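Local structure of N-acetyl-beta-D glucosaminidase (Rhizomucor miehei CAU432, 4ZM6) at residues G562-L567 and T849-R854; L685-I690 and E837-Y842; G691-Y696 and T829-D834. The protein probably hydrolyses beta-N-acetylglucosaminides with its glycoside hydrolase family 3 part and binds acetyl coenzyme A in a GCN5-related region associated with glucosamine N-acetyl transfer. All blocks are in the same frame, centred on the assembly; numbering follows the deposited sequence.

Contact 1. Residues G562-L567 and T849-R854; sequences GKDWPL and TWRSYR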
loop_
_atom_site.group_PDB
_atom_site.type_symbol
_atom_site.label_atom_id
_atom_site.label_comp_id
_atom_site.label_asym_id
_atom_site.label_seq_id
_atom_site.Cartn_x
_atom_site.Cartn_y
_atom_site.Cartn_z
ATOM N N GLY A 562 9.831 4.182 -34.309
ATOM C CA GLY A 562 10.221 5.375 -35.067
ATOM C C GLY A 562 10.142 5.294 -36.584
ATOM O O GLY A 562 9.898 6.308 -37.238
ATOM N N LYS A 563 10.352 4.105 -37.149
ATOM C CA LYS A 563 10.359 3.932 -38.607
ATOM C C LYS A 563 8.974 4.141 -39.221
ATOM O O LYS A 563 8.808 4.997 -40.082
ATOM C CB LYS A 563 10.908 2.553 -39.004
ATOM N N ASP A 564 7.989 3.368 -38.774
ATOM C CA ASP A 564 6.624 3.444 -39.323
ATOM C C ASP A 564 5.697 4.412 -38.581
ATOM O O ASP A 564 4.676 4.828 -39.129
ATOM C CB ASP A 564 5.961 2.058 -39.315
ATOM C CG ASP A 564 6.538 1.118 -40.356
ATOM O OD1 ASP A 564 7.559 1.464 -40.988
ATOM O OD2 ASP A 564 5.962 0.024 -40.534
ATOM N N TRP A 565 6.035 4.742 -37.333
ATOM C CA TRP A 565 5.163 5.537 -36.472
ATOM C C TRP A 565 5.940 6.602 -35.708
ATOM O O TRP A 565 5.943 6.597 -34.476
ATOM C CB TRP A 565 4.465 4.644 -35.448
ATOM C CG TRP A 565 3.872 3.387 -35.971
ATOM C CD1 TRP A 565 4.522 2.209 -36.189
ATOM C CD2 TRP A 565 2.495 3.153 -36.297
ATOM N NE1 TRP A 565 3.641 1.263 -36.649
ATOM C CE2 TRP A 565 2.389 1.813 -36.717
ATOM C CE3 TRP A 565 1.345 3.952 -36.285
ATOM C CZ2 TRP A 565 1.182 1.250 -37.122
ATOM C CZ3 TRP A 565 0.141 3.388 -36.687
ATOM C CH2 TRP A 565 0.073 2.047 -37.099
ATOM N N PRO A 566 6.597 7.524 -36.424
ATOM C CA PRO A 566 7.278 8.615 -35.720
ATOM C C PRO A 566 6.278 9.457 -34.923
ATOM O O PRO A 566 5.205 9.782 -35.442
ATOM C CB PRO A 566 7.920 9.424 -36.850
ATOM C CG PRO A 566 7.168 9.045 -38.086
ATOM C CD PRO A 566 6.723 7.632 -37.887
ATOM N N LEU A 567 6.616 9.784 -33.673
ATOM C CA LEU A 567 5.670 10.443 -32.762
ATOM C C LEU A 567 6.374 11.350 -31.752
ATOM O O LEU A 567 7.080 10.862 -30.873
ATOM C CB LEU A 567 4.851 9.382 -32.017
ATOM C CG LEU A 567 3.592 9.861 -31.292
ATOM C CD1 LEU A 567 2.544 10.353 -32.286
ATOM C CD2 LEU A 567 3.005 8.766 -30.415
ATOM N N THR A 849 -6.605 2.026 -47.525
ATOM C CA THR A 849 -6.205 1.612 -46.171
ATOM C C THR A 849 -4.757 2.029 -45.916
ATOM O O THR A 849 -3.915 1.974 -46.811
ATOM C CB THR A 849 -6.381 0.093 -45.876
ATOM O OG1 THR A 849 -5.133 -0.584 -46.024
ATOM C CG2 THR A 849 -7.438 -0.570 -46.765
ATOM N N TRP A 850 -4.492 2.453 -44.686
ATOM C CA TRP A 850 -3.222 3.057 -44.323
ATOM C C TRP A 850 -2.397 2.110 -43.462
ATOM O O TRP A 850 -1.217 1.882 -43.728
ATOM C CB TRP A 850 -3.480 4.366 -43.573
ATOM C CG TRP A 850 -2.238 5.022 -43.099
ATOM C CD1 TRP A 850 -1.182 5.413 -43.861
ATOM C CD2 TRP A 850 -1.910 5.360 -41.748
ATOM N NE1 TRP A 850 -0.210 5.974 -43.069
ATOM C CE2 TRP A 850 -0.633 5.954 -41.766
ATOM C CE3 TRP A 850 -2.570 5.215 -40.524
ATOM C CZ2 TRP A 850 -0.001 6.411 -40.606
ATOM C CZ3 TRP A 850 -1.941 5.670 -39.369
ATOM C CH2 TRP A 850 -0.670 6.261 -39.421
ATOM N N ARG A 851 -3.023 1.591 -42.410
ATOM C CA ARG A 851 -2.402 0.619 -41.524
ATOM C C ARG A 851 -3.479 -0.329 -41.003
ATOM O O ARG A 851 -4.649 0.054 -40.903
ATOM C CB ARG A 851 -1.721 1.322 -40.344
ATOM C CG ARG A 851 -0.587 2.269 -40.707
ATOM C CD ARG A 851 0.669 1.525 -41.126
ATOM N NE ARG A 851 1.711 2.424 -41.630
ATOM C CZ ARG A 851 2.465 3.220 -40.873
ATOM N NH1 ARG A 851 2.306 3.258 -39.557
ATOM N NH2 ARG A 851 3.387 3.993 -41.431
ATOM N N SER A 852 -3.085 -1.557 -40.660
ATOM C CA SER A 852 -4.031 -2.559 -40.147
ATOM C C SER A 852 -3.643 -3.046 -38.752
ATOM O O SER A 852 -2.465 -3.063 -38.394
ATOM C CB SER A 852 -4.127 -3.744 -41.113
ATOM O OG SER A 852 -4.451 -3.310 -42.427
ATOM N N TYR A 853 -4.647 -3.432 -37.969
ATOM C CA TYR A 853 -4.439 -3.943 -36.613
ATOM C C TYR A 853 -5.286 -5.182 -36.364
ATOM O O TYR A 853 -6.346 -5.344 -36.956
ATOM C CB TYR A 853 -4.810 -2.885 -35.565
ATOM C CG TYR A 853 -4.332 -1.486 -35.884
ATOM C CD1 TYR A 853 -5.113 -0.629 -36.642
ATOM C CD2 TYR A 853 -3.107 -1.017 -35.420
ATOM C CE1 TYR A 853 -4.691 0.649 -36.936
ATOM C CE2 TYR A 853 -2.675 0.269 -35.711
ATOM C CZ TYR A 853 -3.476 1.094 -36.474
ATOM O OH TYR A 853 -3.072 2.373 -36.782
ATOM N N ARG A 854 -4.821 -6.049 -35.473
ATOM C CA ARG A 854 -5.621 -7.177 -35.008
ATOM C C ARG A 854 -6.009 -6.935 -33.562
ATOM O O ARG A 854 -5.140 -6.808 -32.697
ATOM C CB ARG A 854 -4.841 -8.480 -35.120
ATOM C CG ARG A 854 -5.616 -9.710 -34.661
ATOM C CD ARG A 854 -4.749 -10.959 -34.701
ATOM N NE ARG A 854 -4.125 -11.132 -36.012
ATOM C CZ ARG A 854 -4.753 -11.598 -37.089
ATOM N NH1 ARG A 854 -6.042 -11.941 -37.037
ATOM N NH2 ARG A 854 -4.088 -11.702 -38.237
#
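The indole of Trp565 has Arg851 over one face and the hydroxyl of Tyr853 at its edge. Arg851 NH1 stands above the middle of the ring system, and Arg851 CZ lies 4.4 Å from the centroid of the Trp565 six-membered ring, 9° off the normal. This is a cation-pi pair in which the guanidinium stands nearly upright, its plane 80° from the indole. Tyr853 OH packs 3.2 Å from the rim carbon Trp565 CH2, and the hydroxyl is hydrogen-bonded to Asp688 OD2. One face of the Arg851 guanidinium is covered by Trp850 CZ2, and its edge meets the backbone oxygen of Asp564. That oxygen takes two bonds, from Arg851 NH2 to Asp564 O at 2.8 Å and from Arg851 NH1 to Asp564 O at 2.9 Å. The first lies on a lone pair in the carbonyl plane; the second comes from above it. The bend of the arginine at chi2 (-74°) lets its aliphatic part be used too, with Arg851 CG 3.7 Å from Trp565 CH2 and also over a face of Trp850. Trp850 CH2 approaches Trp565 CZ3 obliquely at 4.0 Å, and Phe657 and Trp784 add further rings around Trp565. Trp850 and Arg851 both pair with Asp688, a classic beta bulge; the bulged strand supplies Trp850, Tyr853 and the cation-pi arginine, and Trp565 of the loop after helix 546-561 completes the aromatic cluster.

Contact 2. Residues L685-I690 and E837-Y842; sequences LVHDLI and ELLDFY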
loop_
_atom_site.group_PDB
_atom_site.type_symbol
_atom_site.label_atom_id
_atom_site.label_comp_id
_atom_site.label_asym_id
_atom_site.label_seq_id
_atom_site.Cartn_x
_atom_site.Cartn_y
_atom_site.Cartn_z
ATOM N N LEU A 685 -8.886 -8.599 -39.424
ATOM C CA LEU A 685 -8.160 -7.370 -39.112
ATOM C C LEU A 685 -9.106 -6.177 -38.998
ATOM O O LEU A 685 -10.305 -6.277 -39.272
ATOM C CB LEU A 685 -7.093 -7.087 -40.174
ATOM C CG LEU A 685 -5.897 -8.041 -40.229
ATOM C CD1 LEU A 685 -4.911 -7.577 -41.289
ATOM C CD2 LEU A 685 -5.198 -8.162 -38.881
ATOM N N VAL A 686 -8.537 -5.055 -38.568
ATOM C CA VAL A 686 -9.237 -3.789 -38.420
ATOM C C VAL A 686 -8.285 -2.731 -38.965
ATOM O O VAL A 686 -7.071 -2.868 -38.819
ATOM C CB VAL A 686 -9.610 -3.556 -36.939
ATOM C CG1 VAL A 686 -9.438 -2.104 -36.517
ATOM C CG2 VAL A 686 -11.033 -4.026 -36.674
ATOM N N HIS A 687 -8.831 -1.685 -39.588
ATOM C CA HIS A 687 -8.021 -0.767 -40.402
ATOM C C HIS A 687 -8.152 0.714 -40.050
ATOM O O HIS A 687 -9.218 1.179 -39.635
ATOM C CB HIS A 687 -8.393 -0.936 -41.873
ATOM C CG HIS A 687 -8.478 -2.362 -42.313
ATOM N ND1 HIS A 687 -7.375 -3.080 -42.720
ATOM C CD2 HIS A 687 -9.533 -3.206 -42.401
ATOM C CE1 HIS A 687 -7.750 -4.306 -43.047
ATOM N NE2 HIS A 687 -9.054 -4.407 -42.861
ATOM N N ASP A 688 -7.044 1.433 -40.221
ATOM C CA ASP A 688 -7.041 2.889 -40.326
ATOM C C ASP A 688 -6.935 3.239 -41.809
ATOM O O ASP A 688 -6.138 2.635 -42.532
ATOM C CB ASP A 688 -5.844 3.502 -39.583
ATOM C CG ASP A 688 -6.033 3.549 -38.073
ATOM O OD1 ASP A 688 -7.104 3.165 -37.571
ATOM O OD2 ASP A 688 -5.086 3.959 -37.374
ATOM N N LEU A 689 -7.724 4.217 -42.253
ATOM C CA LEU A 689 -7.722 4.653 -43.652
ATOM C C LEU A 689 -7.048 6.008 -43.822
ATOM O O LEU A 689 -7.026 6.815 -42.893
ATOM C CB LEU A 689 -9.151 4.739 -44.181
ATOM C CG LEU A 689 -10.076 3.558 -43.883
ATOM C CD1 LEU A 689 -11.429 3.778 -44.534
ATOM C CD2 LEU A 689 -9.476 2.244 -44.359
ATOM N N ILE A 690 -6.503 6.245 -45.015
ATOM C CA ILE A 690 -5.954 7.556 -45.387
ATOM C C ILE A 690 -6.565 8.008 -46.710
ATOM O O ILE A 690 -6.734 7.207 -47.632
ATOM C CB ILE A 690 -4.410 7.562 -45.484
ATOM C CG1 ILE A 690 -3.907 8.962 -45.870
ATOM C CG2 ILE A 690 -3.907 6.537 -46.493
ATOM C CD1 ILE A 690 -2.404 9.126 -45.805
ATOM N N GLU A 837 -13.956 -0.987 -40.781
ATOM C CA GLU A 837 -13.942 -2.256 -41.509
ATOM C C GLU A 837 -14.583 -2.188 -42.899
ATOM O O GLU A 837 -14.147 -2.895 -43.807
ATOM C CB GLU A 837 -14.641 -3.334 -40.683
ATOM C CG GLU A 837 -14.103 -3.463 -39.269
ATOM C CD GLU A 837 -14.520 -4.760 -38.607
ATOM O OE1 GLU A 837 -15.244 -4.693 -37.591
ATOM O OE2 GLU A 837 -14.130 -5.845 -39.102
ATOM N N LEU A 838 -15.615 -1.362 -43.064
ATOM C CA LEU A 838 -16.326 -1.255 -44.342
ATOM C C LEU A 838 -15.490 -0.482 -45.363
ATOM O O LEU A 838 -15.762 0.681 -45.661
ATOM C CB LEU A 838 -17.707 -0.606 -44.141
ATOM C CG LEU A 838 -18.886 -1.493 -43.693
ATOM C CD1 LEU A 838 -18.472 -2.853 -43.130
ATOM C CD2 LEU A 838 -19.765 -0.749 -42.691
ATOM N N LEU A 839 -14.476 -1.159 -45.898
ATOM C CA LEU A 839 -13.492 -0.534 -46.783
ATOM C C LEU A 839 -14.070 -0.110 -48.128
ATOM O O LEU A 839 -13.597 0.860 -48.718
ATOM C CB LEU A 839 -12.291 -1.464 -47.004
ATOM C CG LEU A 839 -11.097 -1.328 -46.048
ATOM C CD1 LEU A 839 -11.513 -0.968 -44.626
ATOM C CD2 LEU A 839 -10.269 -2.608 -46.059
ATOM N N ASP A 840 -15.078 -0.832 -48.612
ATOM C CA ASP A 840 -15.736 -0.476 -49.873
ATOM C C ASP A 840 -16.597 0.781 -49.739
ATOM O O ASP A 840 -16.787 1.512 -50.711
ATOM C CB ASP A 840 -16.573 -1.649 -50.400
ATOM C CG ASP A 840 -15.712 -2.776 -50.957
ATOM O OD1 ASP A 840 -14.610 -2.486 -51.472
ATOM O OD2 ASP A 840 -16.139 -3.950 -50.883
ATOM N N PHE A 841 -17.107 1.023 -48.534
ATOM C CA PHE A 841 -17.865 2.234 -48.232
ATOM C C PHE A 841 -16.991 3.480 -48.357
ATOM O O PHE A 841 -17.359 4.440 -49.033
ATOM C CB PHE A 841 -18.422 2.136 -46.815
ATOM C CG PHE A 841 -19.244 3.314 -46.398
ATOM C CD1 PHE A 841 -18.643 4.435 -45.844
ATOM C CD2 PHE A 841 -20.621 3.292 -46.534
ATOM C CE1 PHE A 841 -19.400 5.519 -45.444
ATOM C CE2 PHE A 841 -21.387 4.369 -46.132
ATOM C CZ PHE A 841 -20.775 5.487 -45.588
ATOM N N TYR A 842 -15.838 3.459 -47.692
ATOM C CA TYR A 842 -14.922 4.597 -47.695
ATOM C C TYR A 842 -14.057 4.658 -48.958
ATOM O O TYR A 842 -13.389 5.665 -49.205
ATOM C CB TYR A 842 -14.034 4.578 -46.445
ATOM C CG TYR A 842 -14.782 4.826 -45.152
ATOM C CD1 TYR A 842 -15.168 6.109 -44.786
ATOM C CD2 TYR A 842 -15.098 3.778 -44.288
ATOM C CE1 TYR A 842 -15.851 6.343 -43.602
ATOM C CE2 TYR A 842 -15.780 4.003 -43.101
ATOM C CZ TYR A 842 -16.153 5.288 -42.766
ATOM O OH TYR A 842 -16.826 5.522 -41.594
#
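Leu839 lies over one face of the His687 imidazole, with Leu839 CD2 4.0 Å from the ring centroid and 19° off its normal, the geometry of a CH-pi contact. The other methyl, Leu839 CD1, bridges two residues of the strand: it is 3.7 Å from His687 CD2 and 3.8 Å from Leu689 CD2. His687 and Leu689, two apart, both point at the helix. Leu689 divides its branches, sending CD1 across the base of the tyrosine side chain, 3.6 Å from Tyr842 CG. In this tightly packed part the contacts are van der Waals and CH-pi, made by methyls of Leu839 and Leu689. The imidazole is further fixed by His687 ND1, which is hydrogen-bonded to Ser852 OG on strand 847-857.

Toward Glu837 the packing thins. The extended chain of this exposed residue passes obliquely across Val686, its CG and CD resting loosely against Val686 CG2, with Glu837 CD 4.1 Å away. Leu838 points away at the centre of an inverse gamma turn. That turn and the weakly bonded helix 839-843 link strands 830-836 and 847-857, while strand 686-692 lies between them, antiparallel to both, probably where a GNAT fold usually has its last strand.

Contact 3. Residues G691-Y696 and T829-D834; sequences GDLQDY and TKSYVD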
loop_
_atom_site.group_PDB
_atom_site.type_symbol
_atom_site.label_atom_id
_atom_site.label_comp_id
_atom_site.label_asym_id
_atom_site.label_seq_id
_atom_site.Cartn_x
_atom_site.Cartn_y
_atom_site.Cartn_z
ATOM N N GLY A 691 -6.900 9.293 -46.796
ATOM C CA GLY A 691 -7.514 9.856 -47.999
ATOM C C GLY A 691 -6.890 11.177 -48.411
ATOM O O GLY A 691 -6.758 12.086 -47.593
ATOM N N ASP A 692 -6.507 11.276 -49.682
ATOM C CA ASP A 692 -6.016 12.528 -50.257
ATOM C C ASP A 692 -7.197 13.450 -50.579
ATOM O O ASP A 692 -8.143 13.042 -51.248
ATOM C CB ASP A 692 -5.208 12.248 -51.528
ATOM C CG ASP A 692 -4.606 13.503 -52.129
ATOM O OD1 ASP A 692 -4.150 14.378 -51.364
ATOM O OD2 ASP A 692 -4.582 13.614 -53.371
ATOM N N LEU A 693 -7.142 14.683 -50.087
ATOM C CA LEU A 693 -8.189 15.668 -50.344
ATOM C C LEU A 693 -7.686 16.841 -51.192
ATOM O O LEU A 693 -8.428 17.794 -51.416
ATOM C CB LEU A 693 -8.753 16.196 -49.023
ATOM C CG LEU A 693 -9.399 15.182 -48.077
ATOM C CD1 LEU A 693 -9.991 15.896 -46.875
ATOM C CD2 LEU A 693 -10.472 14.367 -48.780
ATOM N N GLN A 694 -6.444 16.753 -51.673
ATOM C CA GLN A 694 -5.791 17.837 -52.422
ATOM C C GLN A 694 -6.784 18.587 -53.301
ATOM O O GLN A 694 -6.963 19.797 -53.151
ATOM C CB GLN A 694 -4.645 17.283 -53.283
ATOM C CG GLN A 694 -3.280 17.889 -52.985
ATOM C CD GLN A 694 -2.204 16.822 -52.850
ATOM O OE1 GLN A 694 -1.951 16.061 -53.786
ATOM N NE2 GLN A 694 -1.578 16.747 -51.676
ATOM N N ASP A 695 -7.425 17.857 -54.209
ATOM C CA ASP A 695 -8.505 18.400 -55.031
ATOM C C ASP A 695 -9.705 17.460 -54.963
ATOM O O ASP A 695 -9.957 16.683 -55.885
ATOM C CB ASP A 695 -8.037 18.613 -56.485
ATOM C CG ASP A 695 -7.681 20.071 -56.789
ATOM O OD1 ASP A 695 -7.339 20.836 -55.860
ATOM O OD2 ASP A 695 -7.747 20.452 -57.977
ATOM N N TYR A 696 -10.431 17.534 -53.849
ATOM C CA TYR A 696 -11.604 16.695 -53.624
ATOM C C TYR A 696 -12.881 17.464 -53.932
ATOM O O TYR A 696 -13.092 18.576 -53.432
ATOM C CB TYR A 696 -11.655 16.182 -52.175
ATOM C CG TYR A 696 -12.978 15.526 -51.819
ATOM C CD1 TYR A 696 -13.232 14.195 -52.148
ATOM C CD2 TYR A 696 -13.985 16.246 -51.176
ATOM C CE1 TYR A 696 -14.446 13.600 -51.838
ATOM C CE2 TYR A 696 -15.201 15.660 -50.865
ATOM C CZ TYR A 696 -15.427 14.338 -51.194
ATOM O OH TYR A 696 -16.633 13.756 -50.881
ATOM N N THR A 829 -5.148 18.347 -46.485
ATOM C CA THR A 829 -4.732 17.577 -47.654
ATOM C C THR A 829 -4.765 16.055 -47.413
ATOM O O THR A 829 -4.975 15.290 -48.358
ATOM C CB THR A 829 -3.314 17.988 -48.112
ATOM O OG1 THR A 829 -2.390 17.849 -47.029
ATOM C CG2 THR A 829 -3.300 19.427 -48.582
ATOM N N LYS A 830 -4.558 15.619 -46.167
ATOM C CA LYS A 830 -4.529 14.188 -45.833
ATOM C C LYS A 830 -5.489 13.887 -44.687
ATOM O O LYS A 830 -5.439 14.546 -43.656
ATOM C CB LYS A 830 -3.107 13.765 -45.457
ATOM C CG LYS A 830 -2.106 13.896 -46.600
ATOM C CD LYS A 830 -0.666 13.842 -46.100
ATOM C CE LYS A 830 0.335 14.266 -47.169
ATOM N NZ LYS A 830 0.574 13.200 -48.180
ATOM N N SER A 831 -6.351 12.886 -44.863
ATOM C CA SER A 831 -7.463 12.640 -43.935
ATOM C C SER A 831 -7.414 11.252 -43.285
ATOM O O SER A 831 -7.180 10.254 -43.956
ATOM C CB SER A 831 -8.796 12.824 -44.663
ATOM O OG SER A 831 -9.889 12.646 -43.784
ATOM N N TYR A 832 -7.679 11.210 -41.981
ATOM C CA TYR A 832 -7.510 10.019 -41.156
ATOM C C TYR A 832 -8.853 9.452 -40.714
ATOM O O TYR A 832 -9.542 10.052 -39.892
ATOM C CB TYR A 832 -6.689 10.406 -39.926
ATOM C CG TYR A 832 -6.286 9.291 -38.972
ATOM C CD1 TYR A 832 -5.704 8.109 -39.431
ATOM C CD2 TYR A 832 -6.425 9.456 -37.597
ATOM C CE1 TYR A 832 -5.311 7.114 -38.550
ATOM C CE2 TYR A 832 -6.031 8.470 -36.711
ATOM C CZ TYR A 832 -5.475 7.301 -37.188
ATOM O OH TYR A 832 -5.087 6.334 -36.288
ATOM N N VAL A 833 -9.224 8.299 -41.264
ATOM C CA VAL A 833 -10.407 7.572 -40.807
ATOM C C VAL A 833 -9.938 6.346 -40.029
ATOM O O VAL A 833 -9.426 5.391 -40.606
ATOM C CB VAL A 833 -11.305 7.149 -41.981
ATOM C CG1 VAL A 833 -12.492 6.336 -41.482
ATOM C CG2 VAL A 833 -11.773 8.378 -42.749
ATOM N N ASP A 834 -10.119 6.385 -38.715
ATOM C CA ASP A 834 -9.496 5.419 -37.825
ATOM C C ASP A 834 -10.460 4.311 -37.439
ATOM O O ASP A 834 -11.649 4.558 -37.250
ATOM C CB ASP A 834 -8.947 6.118 -36.569
ATOM C CG ASP A 834 -10.033 6.786 -35.730
ATOM O OD1 ASP A 834 -10.774 7.633 -36.266
ATOM O OD2 ASP A 834 -10.135 6.475 -34.524
#
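Backbone hydrogen bonds carry most of this contact. Gly691 and Ser831 form an antiparallel hydrogen-bonded pair: Gly691 N to Ser831 O is 3.0 Å, and Ser831 N to Gly691 O is 2.9 Å. Where strand 686-692 gives way to a loop, a third backbone bond lies just past the ladder, Leu693 N to Thr829 O at 2.8 Å. It is almost straight (174° at the hydrogen). Between these bonds Asp692 faces Lys830 in a non-hydrogen-bonded pair. Weaker CA-H...O contacts accompany it, such as Lys830 CA to Gly691 O at 3.5 Å.

Polar side chains act mainly at the loop end. With CG of Asp692 anti to its own nitrogen (chi1 -177°), the carboxylate turns toward the following peptides, and Asp692 OD1 takes a weak bond from Gln694 N at 3.3 Å. Acceptor and donor are two residues apart, which is consistent with an Asx turn. The opposite charge of Lys830 is near but not joined, since Lys830 NZ is 5.8 Å from Asp692 OD1; any attraction is probably modest. Thr829 OG1 is bonded instead to the backbone oxygen of Arg793, and Ser831 OG to Tyr847 OH. The side-chain end of Gln694 makes just a van der Waals touch, with Gln694 NE2 4.2 Å from Thr829 CB.

Apolar contact is sparse. Leu693 CD1 lies 4.0 Å from Ser831 CB, and both side chains also reach Leu823 of helix 811-825, which covers that face of the sheet. The register and bonds are those of an antiparallel ladder near the strand end, joining strand 686-692 to strand 830-836, which runs parallel to strand 794-802 after the intervening helix 811-825, a beta-alpha-beta crossover familiar from the GNAT fold.

In the fold
All three contacts reach one mixed sheet, where strand 686-692 lies between strands 830-836 and 847-857 and is antiparallel to both; contact 1 brings a loop to it and contact 2 a short helix. The centres of contacts 1 and 2 are about 14 Å apart, as are those of contacts 2 and 3; contacts 1 and 3 are about 17 Å apart. Along the chain they are nested, contact 3 inside contact 2 and contact 2 inside contact 1. Strand 830-836, helix 839-843 and strand 847-857 follow one another in sequence. Strand 686-692 belongs to the first N-acetyltransferase region and its two neighbours to the second, so the shared sheet ties the two together.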